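Local coordinates for iron binding protein FbpA (Mannheimia haemolytica, PDB 1Q35) that binds ferric iron, probably in the periplasm as the solute-binding component of a bacterial iron-uptake system, at residues S145-A148 / A149-E152. Residues are numbered along the deposited sequence; the frame is centred on the assembly and turned at random.
Sequences SLFA and AMIE
Met150 SD lies alongside both Leu146 and Phe147, 4.4 Å from Leu146 CG and 4.4 Å from Phe147 CD2, and meets the Phe147 ring at its edge, near the ring plane. Met150 reaches there because CG lies beside the backbone N (chi1 -65°), which turns the chain back along the preceding turn and lays CG 3.4 Å from Leu146 O. Ile151 does much the same one residue on: CG1 rests 3.5 Å from Phe147 O, and Phe147 O also accepts a hydrogen bond from Ile151 N at 2.9 Å. That bond is one of four successive i to i+4 bonds, from Ala149 N to Ser145 O through Glu152 N to Ala148 O, so 145-152 is regular alpha-helix within the long helix 141-168 of this periplasmic-binding-protein fold. Beyond residues 145-152, Leu122 and Phe162 also pack on Met150, while Val308 touches the Phe147 side chain. Ile151 leans on Ala303 and Ala304 of helix 301-311, and Glu152 is tied just ahead of that helix by a salt bridge to Lys299 and a hydrogen bond to Asn300. Ser145 OG is hydrogen-bonded to Asp59 and Ser61; its side chain is about 6 Å from that of Tyr142, which binds ferric iron in the loaded protein, though none is bound here.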
ATOM      1  N   SER A 145       5.345   6.730   3.310  1.00  7.53           N
ATOM      2  CA  SER A 145       6.221   5.556   3.357  1.00  7.35           C
ATOM      3  C   SER A 145       7.201   5.516   2.180  1.00  7.11           C
ATOM      4  O   SER A 145       8.334   5.080   2.339  1.00  7.19           O
ATOM      5  CB  SER A 145       5.413   4.266   3.476  1.00  7.74           C
ATOM      6  OG  SER A 145       4.876   4.169   4.784  1.00  9.07           O
ATOM      7  N   LEU A 146       6.786   5.983   1.004  1.00  6.81           N
ATOM      8  CA  LEU A 146       7.724   6.174  -0.097  1.00  6.95           C
ATOM      9  C   LEU A 146       8.832   7.155   0.297  1.00  6.66           C
ATOM     10  O   LEU A 146      10.013   6.882   0.100  1.00  6.73           O
ATOM     11  CB  LEU A 146       6.987   6.674  -1.343  1.00  6.80           C
ATOM     12  CG  LEU A 146       7.850   7.156  -2.512  1.00  7.76           C
ATOM     13  CD1 LEU A 146       8.721   6.046  -3.084  1.00  8.14           C
ATOM     14  CD2 LEU A 146       6.964   7.749  -3.593  1.00  7.81           C
ATOM     15  N   PHE A 147       8.456   8.304   0.849  1.00  6.74           N
ATOM     16  CA  PHE A 147       9.436   9.304   1.259  1.00  6.88           C
ATOM     17  C   PHE A 147      10.345   8.772   2.376  1.00  6.56           C
ATOM     18  O   PHE A 147      11.517   9.135   2.450  1.00  6.96           O
ATOM     19  CB  PHE A 147       8.751  10.610   1.700  1.00  7.22           C
ATOM     20  CG  PHE A 147       7.745  11.163   0.710  1.00  7.85           C
ATOM     21  CD1 PHE A 147       6.657  11.878   1.172  1.00  8.23           C
ATOM     22  CD2 PHE A 147       7.878  10.982  -0.661  1.00  7.55           C
ATOM     23  CE1 PHE A 147       5.712  12.398   0.299  1.00  8.33           C
ATOM     24  CE2 PHE A 147       6.935  11.503  -1.543  1.00  7.79           C
ATOM     25  CZ  PHE A 147       5.858  12.221  -1.061  1.00  8.11           C
ATOM     26  N   ALA A 148       9.798   7.908   3.224  1.00  6.62           N
ATOM     27  CA  ALA A 148      10.557   7.277   4.296  1.00  6.81           C
ATOM     28  C   ALA A 148      11.665   6.387   3.740  1.00  6.64           C
ATOM     29  O   ALA A 148      12.786   6.411   4.236  1.00  6.94           O
ATOM     30  CB  ALA A 148       9.632   6.478   5.186  1.00  7.10           C
ATOM     31  N   ALA A 149      11.356   5.617   2.698  1.00  6.74           N
ATOM     32  CA  ALA A 149      12.380   4.827   2.022  1.00  6.99           C
ATOM     33  C   ALA A 149      13.456   5.748   1.445  1.00  6.82           C
ATOM     34  O   ALA A 149      14.649   5.460   1.534  1.00  7.29           O
ATOM     35  CB  ALA A 149      11.770   3.975   0.922  1.00  7.23           C
ATOM     36  N   MET A 150      13.036   6.869   0.867  1.00  6.84           N
ATOM     37  CA  MET A 150      13.977   7.823   0.300  1.00  7.08           C
ATOM     38  C   MET A 150      14.908   8.384   1.382  1.00  6.74           C
ATOM     39  O   MET A 150      16.091   8.572   1.129  1.00  7.13           O
ATOM     40  CB  MET A 150      13.235   8.924  -0.457  1.00  7.45           C
ATOM     41  CG  MET A 150      12.488   8.374  -1.671  1.00  8.12           C
ATOM     42  SD  MET A 150      11.556   9.575  -2.612  1.00  9.94           S
ATOM     43  CE  MET A 150      12.882  10.312  -3.580  1.00 10.66           C
ATOM     44  N   ILE A 151      14.408   8.615   2.591  1.00  6.63           N
ATOM     45  CA  ILE A 151      15.275   9.053   3.683  1.00  6.76           C
ATOM     46  C   ILE A 151      16.342   7.999   4.005  1.00  6.90           C
ATOM     47  O   ILE A 151      17.503   8.331   4.229  1.00  6.90           O
ATOM     48  CB  ILE A 151      14.461   9.415   4.942  1.00  7.03           C
ATOM     49  CG1 ILE A 151      13.658  10.698   4.709  1.00  7.17           C
ATOM     50  CG2 ILE A 151      15.386   9.567   6.162  1.00  7.06           C
ATOM     51  CD1 ILE A 151      12.670  11.002   5.810  1.00  7.67           C
ATOM     52  N   GLU A 152      15.963   6.730   4.021  1.00  7.09           N
ATOM     53  CA  GLU A 152      16.945   5.665   4.247  1.00  7.48           C
ATOM     54  C   GLU A 152      18.070   5.736   3.212  1.00  7.37           C
ATOM     55  O   GLU A 152      19.247   5.572   3.541  1.00  7.88           O
ATOM     56  CB  GLU A 152      16.270   4.290   4.204  1.00  7.52           C
ATOM     57  CG  GLU A 152      17.159   3.131   4.636  1.00  8.23           C
ATOM     58  CD  GLU A 152      17.334   3.005   6.140  1.00  8.56           C
ATOM     59  OE1 GLU A 152      16.959   3.928   6.894  1.00  8.62           O
ATOM     60  OE2 GLU A 152      17.866   1.959   6.581  1.00  9.36           O
TER